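Local coordinates for protein AgaA (Rhizobium radiobacter, PDB 6HLX) that binds the opine agropinic acid as the periplasmic substrate-binding protein of an ABC transporter, serving its import into the bacterium, at residues 2-8 with 188-194; 211-217 with 454-459. All blocks are in the same frame, centred on the assembly; numbering follows the deposited sequence.

Contact 1 (2-8 with 188-194); sequences GTLYFGL and LDEVHYV. With ZN (zinc ion), chain N; ZN (zinc ion), chain S; ACT (acetate ion), chain M.
Strands 3-8 and 190-194 run parallel, their short axes 4.7 Å apart at closest approach and 23° from exact alignment. Leu4, Phe6 and Leu8 give their N-H groups to the carbonyls of Glu190, His192 and Val194, while His192 N and Val194 N return bonds to Leu4 O and Phe6 O; Phe6 N to His192 O is the straightest, at 2.8 Å and 177°. Ahead of this ladder Asp189 closes on Gly2 twice, its N donating to Gly2 O and its OD2 accepting from Gly2 N at 2.9 Å, on the anti side of the carboxylate but well out of its plane. The N-terminal strand is thereby inserted as an inner strand of a seven-stranded mixed sheet in a family 5 solute-binding protein, with 171-176 beyond 190-194 and 213-214 on its other flank. On the face carrying Phe6 and Tyr193, CE1 of Tyr193 stands 3.8 Å above the Phe6 ring, offset toward its rim, with the two planes at 44°. Leu188 CD1 meets Leu4 CB here at 3.8 Å. The opposite face carries Tyr5, Glu190 and His192. Tyr5 CE1 lies over one face of the His192 imidazole, the rings meeting obliquely. His192 ND1 binds a zinc ion together with Glu171, and NE2 donates in its ring plane to Glu190 OE2 at 2.8 Å. The Glu190 carboxylate also binds a second zinc.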
ATOM      1  N   GLY A   2     -25.093 -16.717   3.659  1.00 32.28           N
ATOM      2  CA  GLY A   2     -24.184 -17.269   2.666  1.00 31.13           C
ATOM      3  C   GLY A   2     -22.730 -17.051   3.017  1.00 29.77           C
ATOM      4  O   GLY A   2     -22.398 -16.226   3.883  1.00 28.30           O
ATOM      5  N   THR A   3     -21.861 -17.811   2.338  1.00 23.46           N
ATOM      6  CA  THR A   3     -20.415 -17.787   2.528  0.50 23.03           C
ATOM      7  C   THR A   3     -19.770 -17.366   1.201  1.00 26.63           C
ATOM      8  O   THR A   3     -20.293 -17.710   0.132  1.00 26.86           O
ATOM      9  CB  THR A   3     -19.973 -19.183   3.041  0.50 32.04           C
ATOM     10  OG1 THR A   3     -20.610 -19.442   4.298  0.50 31.22           O
ATOM     11  CG2 THR A   3     -18.475 -19.325   3.200  0.50 30.63           C
ATOM     12  N   LEU A   4     -18.635 -16.682   1.271  1.00 20.98           N
ATOM     13  CA  LEU A   4     -17.931 -16.277   0.064  1.00 19.11           C
ATOM     14  C   LEU A   4     -16.498 -16.799   0.146  1.00 22.33           C
ATOM     15  O   LEU A   4     -15.870 -16.705   1.200  1.00 21.94           O
ATOM     16  CB  LEU A   4     -17.962 -14.744  -0.068  1.00 19.84           C
ATOM     17  CG  LEU A   4     -17.398 -14.163  -1.382  1.00 24.06           C
ATOM     18  CD1 LEU A   4     -18.186 -12.970  -1.840  1.00 23.92           C
ATOM     19  CD2 LEU A   4     -15.928 -13.817  -1.237  1.00 24.31           C
ATOM     20  N   TYR A   5     -15.996 -17.356  -0.964  1.00 19.83           N
ATOM     21  CA  TYR A   5     -14.609 -17.834  -1.048  1.00 18.34           C
ATOM     22  C   TYR A   5     -13.869 -16.790  -1.884  1.00 22.27           C
ATOM     23  O   TYR A   5     -14.276 -16.490  -3.023  1.00 21.15           O
ATOM     24  CB  TYR A   5     -14.534 -19.210  -1.715  1.00 19.21           C
ATOM     25  CG  TYR A   5     -15.218 -20.348  -0.968  1.00 21.23           C
ATOM     26  CD1 TYR A   5     -15.553 -20.229   0.383  1.00 22.14           C
ATOM     27  CD2 TYR A   5     -15.498 -21.551  -1.602  1.00 23.62           C
ATOM     28  CE1 TYR A   5     -16.198 -21.264   1.066  1.00 22.97           C
ATOM     29  CE2 TYR A   5     -16.107 -22.607  -0.916  1.00 25.00           C
ATOM     30  CZ  TYR A   5     -16.424 -22.470   0.426  1.00 28.92           C
ATOM     31  OH  TYR A   5     -17.016 -23.519   1.106  1.00 31.11           O
ATOM     32  N   PHE A   6     -12.800 -16.240  -1.302  1.00 19.40           N
ATOM     33  CA  PHE A   6     -12.031 -15.142  -1.896  1.00 18.25           C
ATOM     34  C   PHE A   6     -10.612 -15.650  -2.177  1.00 21.77           C
ATOM     35  O   PHE A   6      -9.882 -15.997  -1.249  1.00 21.00           O
ATOM     36  CB  PHE A   6     -11.996 -13.997  -0.882  1.00 19.19           C
ATOM     37  CG  PHE A   6     -11.551 -12.633  -1.371  1.00 20.04           C
ATOM     38  CD1 PHE A   6     -10.253 -12.428  -1.847  1.00 23.89           C
ATOM     39  CD2 PHE A   6     -12.410 -11.541  -1.305  1.00 21.98           C
ATOM     40  CE1 PHE A   6      -9.835 -11.150  -2.259  1.00 24.75           C
ATOM     41  CE2 PHE A   6     -11.981 -10.262  -1.685  1.00 24.37           C
ATOM     42  CZ  PHE A   6     -10.706 -10.076  -2.169  1.00 23.49           C
ATOM     43  N   GLY A   7     -10.248 -15.690  -3.447  1.00 20.82           N
ATOM     44  CA  GLY A   7      -8.942 -16.162  -3.863  1.00 20.10           C
ATOM     45  C   GLY A   7      -7.917 -15.051  -3.782  1.00 21.76           C
ATOM     46  O   GLY A   7      -7.916 -14.142  -4.619  1.00 20.61           O
ATOM     47  N   LEU A   8      -7.039 -15.113  -2.771  1.00 18.72           N
ATOM     48  CA  LEU A   8      -5.960 -14.127  -2.601  1.00 19.99           C
ATOM     49  C   LEU A   8      -4.719 -14.531  -3.425  1.00 21.93           C
ATOM     50  O   LEU A   8      -4.440 -15.723  -3.597  1.00 21.17           O
ATOM     51  CB  LEU A   8      -5.520 -14.032  -1.124  1.00 20.62           C
ATOM     52  CG  LEU A   8      -6.453 -13.437  -0.086  1.00 24.95           C
ATOM     53  CD1 LEU A   8      -5.829 -13.628   1.305  1.00 24.59           C
ATOM     54  CD2 LEU A   8      -6.746 -11.951  -0.373  1.00 25.28           C
ATOM     55  N   LEU A 188     -22.540 -11.104   4.608  1.00 24.44           N
ATOM     56  CA  LEU A 188     -22.058 -12.483   4.561  1.00 22.49           C
ATOM     57  C   LEU A 188     -21.904 -13.093   5.944  1.00 25.38           C
ATOM     58  O   LEU A 188     -21.511 -12.410   6.886  1.00 24.95           O
ATOM     59  CB  LEU A 188     -20.693 -12.532   3.834  1.00 21.75           C
ATOM     60  CG  LEU A 188     -20.709 -12.086   2.359  1.00 24.06           C
ATOM     61  CD1 LEU A 188     -19.277 -11.755   1.865  1.00 22.98           C
ATOM     62  CD2 LEU A 188     -21.317 -13.178   1.471  1.00 25.53           C
ATOM     63  N   ASP A 189     -22.155 -14.403   6.046  1.00 23.80           N
ATOM     64  CA  ASP A 189     -21.968 -15.110   7.309  1.00 22.42           C
ATOM     65  C   ASP A 189     -20.498 -15.467   7.526  1.00 23.40           C
ATOM     66  O   ASP A 189     -20.039 -15.505   8.668  1.00 21.97           O
ATOM     67  CB  ASP A 189     -22.857 -16.364   7.348  1.00 25.23           C
ATOM     68  CG  ASP A 189     -24.334 -15.995   7.377  1.00 32.22           C
ATOM     69  OD1 ASP A 189     -24.732 -15.198   8.261  1.00 31.88           O
ATOM     70  OD2 ASP A 189     -25.077 -16.468   6.500  1.00 41.20           O
ATOM     71  N   GLU A 190     -19.765 -15.765   6.430  1.00 20.57           N
ATOM     72  CA  GLU A 190     -18.342 -16.144   6.481  1.00 19.71           C
ATOM     73  C   GLU A 190     -17.647 -15.766   5.205  1.00 22.48           C
ATOM     74  O   GLU A 190     -18.253 -15.684   4.132  1.00 21.57           O
ATOM     75  CB  GLU A 190     -18.156 -17.675   6.612  1.00 22.31           C
ATOM     76  CG  GLU A 190     -18.810 -18.319   7.798  1.00 25.41           C
ATOM     77  CD  GLU A 190     -18.495 -19.786   7.972  1.00 27.44           C
ATOM     78  OE1 GLU A 190     -18.970 -20.330   8.982  1.00 25.32           O
ATOM     79  OE2 GLU A 190     -17.809 -20.392   7.120  1.00 24.70           O
ATOM     80  N   VAL A 191     -16.336 -15.609   5.305  1.00 20.79           N
ATOM     81  CA  VAL A 191     -15.486 -15.421   4.142  1.00 19.27           C
ATOM     82  C   VAL A 191     -14.290 -16.342   4.363  1.00 21.74           C
ATOM     83  O   VAL A 191     -13.707 -16.346   5.460  1.00 22.50           O
ATOM     84  CB  VAL A 191     -15.035 -13.951   3.898  1.00 22.40           C
ATOM     85  CG1 VAL A 191     -14.291 -13.838   2.556  1.00 22.12           C
ATOM     86  CG2 VAL A 191     -16.234 -13.004   3.899  1.00 22.67           C
ATOM     87  N   HIS A 192     -13.966 -17.150   3.353  1.00 19.16           N
ATOM     88  CA  HIS A 192     -12.780 -18.012   3.383  1.00 19.14           C
ATOM     89  C   HIS A 192     -11.799 -17.365   2.393  1.00 22.05           C
ATOM     90  O   HIS A 192     -12.072 -17.288   1.184  1.00 20.90           O
ATOM     91  CB  HIS A 192     -13.130 -19.464   2.988  1.00 20.51           C
ATOM     92  CG  HIS A 192     -14.136 -20.114   3.899  1.00 23.49           C
ATOM     93  ND1 HIS A 192     -14.051 -21.450   4.235  1.00 26.21           N
ATOM     94  CD2 HIS A 192     -15.239 -19.583   4.486  1.00 24.80           C
ATOM     95  CE1 HIS A 192     -15.094 -21.696   5.023  1.00 24.24           C
ATOM     96  NE2 HIS A 192     -15.853 -20.612   5.186  1.00 24.56           N
ATOM     97  N   TYR A 193     -10.677 -16.872   2.914  1.00 18.40           N
ATOM     98  CA  TYR A 193      -9.617 -16.245   2.097  1.00 18.89           C
ATOM     99  C   TYR A 193      -8.651 -17.374   1.746  1.00 22.08           C
ATOM    100  O   TYR A 193      -7.904 -17.814   2.616  1.00 21.68           O
ATOM    101  CB  TYR A 193      -8.911 -15.120   2.887  1.00 19.55           C
ATOM    102  CG  TYR A 193      -9.805 -13.922   3.112  1.00 18.99           C
ATOM    103  CD1 TYR A 193      -9.929 -12.923   2.145  1.00 18.86           C
ATOM    104  CD2 TYR A 193     -10.533 -13.784   4.292  1.00 20.38           C
ATOM    105  CE1 TYR A 193     -10.780 -11.831   2.337  1.00 20.20           C
ATOM    106  CE2 TYR A 193     -11.371 -12.685   4.504  1.00 21.30           C
ATOM    107  CZ  TYR A 193     -11.517 -11.730   3.509  1.00 22.37           C
ATOM    108  OH  TYR A 193     -12.377 -10.676   3.716  1.00 22.44           O
ATOM    109  N   VAL A 194      -8.700 -17.863   0.511  1.00 18.62           N
ATOM    110  CA  VAL A 194      -7.932 -19.027   0.033  1.00 18.15           C
ATOM    111  C   VAL A 194      -6.699 -18.529  -0.724  1.00 21.57           C
ATOM    112  O   VAL A 194      -6.800 -17.647  -1.572  1.00 21.71           O
ATOM    113  CB  VAL A 194      -8.822 -19.934  -0.848  1.00 22.24           C
ATOM    114  CG1 VAL A 194      -8.084 -21.225  -1.223  1.00 22.15           C
ATOM    115  CG2 VAL A 194     -10.159 -20.259  -0.152  1.00 22.92           C
TER
HETATM  116 ZN    ZN N 613     -12.736 -22.860   3.653  1.00 26.43          ZN
HETATM  117 ZN    ZN S 618     -18.562 -22.346   8.637  1.00 35.27          ZN
HETATM  118  C   ACT M 612     -28.651 -18.149   1.478  1.00 64.55           C
HETATM  119  O   ACT M 612     -28.642 -17.436   0.443  1.00 64.92           O
HETATM  120  OXT ACT M 612     -27.700 -18.251   2.297  1.00 63.32           O
HETATM  121  CH3 ACT M 612     -29.943 -18.954   1.769  1.00 64.63           C
HETATM  122  O   HOH W   1     -23.893 -19.404   5.378  1.00 56.93           O
HETATM  123  O   HOH W   2     -17.175 -22.493   9.846  1.00 36.20           O

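Contact 2 (211-217 with 454-459); sequences VDIIDYV and QNYAVK. With ZN (zinc ion), chain Q; G9Z (agropinic acid), chain E.
Ile214 and Ala457 form an antiparallel hydrogen-bonded pair, Ile214 N to Ala457 O at 2.9 Å and Ala457 N to Ile214 O at 3.1 Å, where strand 456-459 joins the mixed sheet of this periplasmic binding protein. Lys459 N satisfies Asp212 O on one flank. On the other the chain turns through Tyr216, and Val217 N meets Asn455 O in a nearly straight bond (175°). Waters bridge the two segments at the turn: one accepts from Tyr216 N and donates to Asn455 O, also taking a weak bond from Gln454 NE2, while two more both donate to Val217 O, one accepting from Asn455 N and the other from Asn455 ND2. Another water joins Asp215 OD2 to Tyr456 OH. Buried Val211 O has no polar partner. Asp212 OD2 accepts from Tyr5 N and binds zinc with His488 and His490 of the evident C-terminal expression tag. With its chain turned about CB-CG (chi2 69°), Gln454 sets NE2 3.3 Å above the centre of the Tyr216 ring, amide and ring planes 82° apart; its OE1 is held by Arg452. Tyr216 OH, also bonded to Thr23 OG1, donates to the agropinic acid carboxylate oxygen O at 2.7 Å.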
ATOM      1  N   VAL A 211     -13.877 -20.543  -6.586  1.00 24.32           N
ATOM      2  CA  VAL A 211     -13.880 -19.325  -5.750  1.00 22.90           C
ATOM      3  C   VAL A 211     -14.883 -18.324  -6.323  1.00 25.10           C
ATOM      4  O   VAL A 211     -15.235 -18.425  -7.497  1.00 23.96           O
ATOM      5  CB  VAL A 211     -12.495 -18.655  -5.551  1.00 27.78           C
ATOM      6  CG1 VAL A 211     -11.548 -19.548  -4.755  1.00 28.65           C
ATOM      7  CG2 VAL A 211     -11.878 -18.227  -6.879  1.00 26.53           C
ATOM      8  N   ASP A 212     -15.267 -17.317  -5.514  1.00 20.79           N
ATOM      9  CA  ASP A 212     -16.269 -16.320  -5.897  1.00 19.43           C
ATOM     10  C   ASP A 212     -15.676 -14.968  -6.281  1.00 21.90           C
ATOM     11  O   ASP A 212     -16.315 -14.224  -7.015  1.00 21.50           O
ATOM     12  CB  ASP A 212     -17.251 -16.147  -4.750  1.00 20.69           C
ATOM     13  CG  ASP A 212     -17.850 -17.480  -4.340  1.00 22.91           C
ATOM     14  OD1 ASP A 212     -18.292 -18.227  -5.234  1.00 23.74           O
ATOM     15  OD2 ASP A 212     -17.809 -17.791  -3.143  1.00 20.61           O
ATOM     16  N   ILE A 213     -14.507 -14.639  -5.740  1.00 19.38           N
ATOM     17  CA  ILE A 213     -13.766 -13.406  -6.047  1.00 17.92           C
ATOM     18  C   ILE A 213     -12.290 -13.750  -6.118  1.00 20.50           C
ATOM     19  O   ILE A 213     -11.840 -14.595  -5.356  1.00 20.72           O
ATOM     20  CB  ILE A 213     -13.979 -12.310  -4.933  1.00 20.03           C
ATOM     21  CG1 ILE A 213     -15.470 -11.969  -4.721  1.00 21.06           C
ATOM     22  CG2 ILE A 213     -13.143 -10.993  -5.213  1.00 20.61           C
ATOM     23  CD1 ILE A 213     -15.693 -10.829  -3.679  1.00 23.28           C
ATOM     24  N   ILE A 214     -11.541 -13.078  -7.002  1.00 16.82           N
ATOM     25  CA  ILE A 214     -10.081 -13.180  -7.018  1.00 17.05           C
ATOM     26  C   ILE A 214      -9.474 -11.799  -7.088  1.00 21.41           C
ATOM     27  O   ILE A 214     -10.055 -10.904  -7.713  1.00 21.44           O
ATOM     28  CB  ILE A 214      -9.476 -14.111  -8.109  1.00 20.79           C
ATOM     29  CG1 ILE A 214      -9.812 -13.622  -9.570  1.00 22.13           C
ATOM     30  CG2 ILE A 214      -9.856 -15.583  -7.869  1.00 19.15           C
ATOM     31  CD1 ILE A 214      -8.903 -14.239 -10.683  1.00 24.75           C
ATOM     32  N   ASP A 215      -8.287 -11.628  -6.514  1.00 18.70           N
ATOM     33  CA  ASP A 215      -7.582 -10.340  -6.671  1.00 17.67           C
ATOM     34  C   ASP A 215      -6.394 -10.491  -7.632  1.00 21.14           C
ATOM     35  O   ASP A 215      -6.127 -11.596  -8.121  1.00 20.45           O
ATOM     36  CB  ASP A 215      -7.190  -9.720  -5.320  1.00 18.84           C
ATOM     37  CG  ASP A 215      -6.179 -10.452  -4.491  1.00 20.95           C
ATOM     38  OD1 ASP A 215      -5.588 -11.437  -4.996  1.00 23.26           O
ATOM     39  OD2 ASP A 215      -5.935 -10.017  -3.346  1.00 24.68           O
ATOM     40  N   TYR A 216      -5.696  -9.372  -7.943  1.00 18.80           N
ATOM     41  CA  TYR A 216      -4.555  -9.369  -8.856  1.00 19.17           C
ATOM     42  C   TYR A 216      -4.835 -10.162 -10.146  1.00 21.17           C
ATOM     43  O   TYR A 216      -4.122 -11.104 -10.475  1.00 20.26           O
ATOM     44  CB  TYR A 216      -3.297  -9.878  -8.140  1.00 19.16           C
ATOM     45  CG  TYR A 216      -2.657  -8.843  -7.246  1.00 18.55           C
ATOM     46  CD1 TYR A 216      -3.033  -8.721  -5.911  1.00 20.08           C
ATOM     47  CD2 TYR A 216      -1.599  -8.059  -7.700  1.00 18.65           C
ATOM     48  CE1 TYR A 216      -2.427  -7.790  -5.066  1.00 20.45           C
ATOM     49  CE2 TYR A 216      -0.974  -7.129  -6.859  1.00 19.04           C
ATOM     50  CZ  TYR A 216      -1.394  -6.996  -5.542  1.00 21.34           C
ATOM     51  OH  TYR A 216      -0.760  -6.103  -4.691  1.00 21.28           O
ATOM     52  N   VAL A 217      -5.917  -9.809 -10.854  1.00 17.64           N
ATOM     53  CA  VAL A 217      -6.232 -10.502 -12.104  1.00 18.55           C
ATOM     54  C   VAL A 217      -5.086 -10.201 -13.070  1.00 23.08           C
ATOM     55  O   VAL A 217      -4.798  -9.016 -13.305  1.00 22.00           O
ATOM     56  CB  VAL A 217      -7.578 -10.015 -12.701  1.00 22.28           C
ATOM     57  CG1 VAL A 217      -7.815 -10.626 -14.080  1.00 23.66           C
ATOM     58  CG2 VAL A 217      -8.733 -10.318 -11.744  1.00 22.11           C
ATOM     59  N   GLN A 454      -5.166  -2.486 -12.025  1.00 21.44           N
ATOM     60  CA  GLN A 454      -5.215  -3.318 -10.819  1.00 19.38           C
ATOM     61  C   GLN A 454      -6.655  -3.791 -10.759  1.00 23.75           C
ATOM     62  O   GLN A 454      -7.560  -3.011 -10.452  1.00 25.03           O
ATOM     63  CB  GLN A 454      -4.825  -2.497  -9.579  1.00 20.18           C
ATOM     64  CG  GLN A 454      -4.848  -3.329  -8.277  1.00 23.72           C
ATOM     65  CD  GLN A 454      -3.753  -4.382  -8.220  1.00 25.14           C
ATOM     66  OE1 GLN A 454      -2.743  -4.297  -8.914  1.00 25.05           O
ATOM     67  NE2 GLN A 454      -3.927  -5.391  -7.379  1.00 27.15           N
ATOM     68  N   ASN A 455      -6.884  -5.044 -11.163  1.00 19.48           N
ATOM     69  CA  ASN A 455      -8.246  -5.521 -11.321  1.00 18.83           C
ATOM     70  C   ASN A 455      -8.584  -6.670 -10.392  1.00 22.90           C
ATOM     71  O   ASN A 455      -7.706  -7.463 -10.026  1.00 21.63           O
ATOM     72  CB  ASN A 455      -8.435  -5.983 -12.782  1.00 21.92           C
ATOM     73  CG  ASN A 455      -8.131  -4.887 -13.795  1.00 29.47           C
ATOM     74  OD1 ASN A 455      -8.451  -3.722 -13.582  1.00 29.66           O
ATOM     75  ND2 ASN A 455      -7.492  -5.215 -14.893  1.00 23.65           N
ATOM     76  N   TYR A 456      -9.868  -6.733 -10.011  1.00 20.07           N
ATOM     77  CA  TYR A 456     -10.479  -7.857  -9.296  1.00 20.19           C
ATOM     78  C   TYR A 456     -11.406  -8.530 -10.296  1.00 22.35           C
ATOM     79  O   TYR A 456     -11.801  -7.929 -11.313  1.00 22.44           O
ATOM     80  CB  TYR A 456     -11.365  -7.385  -8.118  1.00 20.06           C
ATOM     81  CG  TYR A 456     -10.559  -6.937  -6.922  1.00 20.24           C
ATOM     82  CD1 TYR A 456     -10.048  -5.640  -6.848  1.00 22.57           C
ATOM     83  CD2 TYR A 456     -10.257  -7.820  -5.887  1.00 20.54           C
ATOM     84  CE1 TYR A 456      -9.298  -5.221  -5.753  1.00 22.08           C
ATOM     85  CE2 TYR A 456      -9.495  -7.416  -4.789  1.00 19.78           C
ATOM     86  CZ  TYR A 456      -9.013  -6.113  -4.734  1.00 24.26           C
ATOM     87  OH  TYR A 456      -8.222  -5.685  -3.697  1.00 23.06           O
ATOM     88  N   ALA A 457     -11.809  -9.757  -9.981  1.00 19.50           N
ATOM     89  CA  ALA A 457     -12.820 -10.418 -10.786  1.00 19.10           C
ATOM     90  C   ALA A 457     -13.769 -11.120  -9.853  1.00 23.52           C
ATOM     91  O   ALA A 457     -13.354 -11.604  -8.794  1.00 21.95           O
ATOM     92  CB  ALA A 457     -12.196 -11.402 -11.750  1.00 20.14           C
ATOM     93  N   VAL A 458     -15.066 -11.083 -10.191  1.00 20.23           N
ATOM     94  CA  VAL A 458     -16.091 -11.712  -9.358  1.00 20.66           C
ATOM     95  C   VAL A 458     -16.932 -12.645 -10.203  1.00 26.05           C
ATOM     96  O   VAL A 458     -17.047 -12.471 -11.433  1.00 25.46           O
ATOM     97  CB  VAL A 458     -16.978 -10.673  -8.592  1.00 24.27           C
ATOM     98  CG1 VAL A 458     -16.124  -9.664  -7.812  1.00 23.50           C
ATOM     99  CG2 VAL A 458     -17.946  -9.944  -9.530  1.00 24.84           C
ATOM    100  N   LYS A 459     -17.568 -13.616  -9.541  1.00 23.77           N
ATOM    101  CA  LYS A 459     -18.483 -14.507 -10.227  1.00 25.47           C
ATOM    102  C   LYS A 459     -19.828 -13.792 -10.356  1.00 29.20           C
ATOM    103  O   LYS A 459     -20.195 -13.004  -9.483  1.00 27.41           O
ATOM    104  CB  LYS A 459     -18.663 -15.810  -9.416  1.00 29.30           C
ATOM    105  CG  LYS A 459     -17.770 -16.959  -9.887  1.00 51.29           C
ATOM    106  CD  LYS A 459     -18.262 -17.553 -11.225  1.00 65.16           C
ATOM    107  CE  LYS A 459     -17.772 -18.948 -11.500  1.00 76.68           C
ATOM    108  NZ  LYS A 459     -17.605 -19.192 -12.960  1.00 84.46           N
TER
HETATM  109 ZN    ZN Q 616     -18.895 -19.578  -2.972  1.00 24.73          ZN
HETATM  110  OAM G9Z E 604       1.583  -6.830  -1.934  1.00 19.83           O
HETATM  111  CAB G9Z E 604       2.031  -6.792  -3.088  1.00 20.73           C
HETATM  112  CAC G9Z E 604       2.204  -7.948  -3.878  1.00 21.35           C
HETATM  113  CB  G9Z E 604       2.764  -7.455  -5.247  1.00 20.86           C
HETATM  114  CA  G9Z E 604       3.045  -5.975  -5.050  1.00 19.50           C
HETATM  115  C   G9Z E 604       2.445  -5.192  -6.088  1.00 21.29           C
HETATM  116  O   G9Z E 604       1.236  -4.853  -5.970  1.00 20.70           O
HETATM  117  N   G9Z E 604       2.521  -5.684  -3.675  1.00 18.24           N
HETATM  118  CAG G9Z E 604       2.445  -4.299  -3.071  1.00 18.29           C
HETATM  119  CAH G9Z E 604       3.811  -3.881  -2.523  1.00 20.27           C
HETATM  120  OAP G9Z E 604       4.697  -3.805  -3.640  1.00 20.84           O
HETATM  121  CAI G9Z E 604       3.771  -2.532  -1.800  1.00 20.24           C
HETATM  122  OAQ G9Z E 604       2.588  -2.480  -0.963  1.00 19.16           O
HETATM  123  CAJ G9Z E 604       5.010  -2.342  -0.862  1.00 19.85           C
HETATM  124  OAR G9Z E 604       4.922  -1.065  -0.203  1.00 20.34           O
HETATM  125  CAK G9Z E 604       6.402  -2.515  -1.516  1.00 19.14           C
HETATM  126  OAT G9Z E 604       7.409  -2.595  -0.488  1.00 20.09           O
HETATM  127  CAL G9Z E 604       6.720  -1.413  -2.538  1.00 19.08           C
HETATM  128  OAS G9Z E 604       7.967  -1.705  -3.206  1.00 20.39           O
HETATM  129  OXT G9Z E 604       3.150  -4.908  -7.094  1.00 20.87           O
HETATM  130  O   HOH W   3      -7.299  -7.920  -2.334  1.00 23.86           O
HETATM  131  O   HOH W   4      -6.629  -6.710  -7.283  1.00 22.43           O
HETATM  132  O   HOH W   5      -4.602  -6.751 -11.669  1.00 26.93           O
HETATM  133  O   HOH W   6      -5.562  -7.223 -15.197  1.00 32.58           O
HETATM  134  O   HOH W   7     -18.770 -19.955  -1.147  1.00 26.64           O

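Contact 1 and contact 2 have their centres about 12 Å apart in one mixed sheet, whose order 190-195, 3-8, 213-214, 456-459 places the pairing of 3-8 with 213-214 between the two contacts. Strands 3-8 and 213-214 are the seam, with Tyr5 O to Asp212 N (2.8 Å) and Gly7 N to Ile213 O (2.7 Å) as probable hydrogen bonds. Along the chain both segments of contact 1 precede those of contact 2, and 456-459 follows all strands of the second, six-stranded mixed sheet. The sheet thus gathers the chain's start, middle and late parts. Both contacts carry zinc ions, the one at Asp212 completed by evident tag histidines, whereas contact 2 also reaches the agropinic acid pocket, through Tyr216.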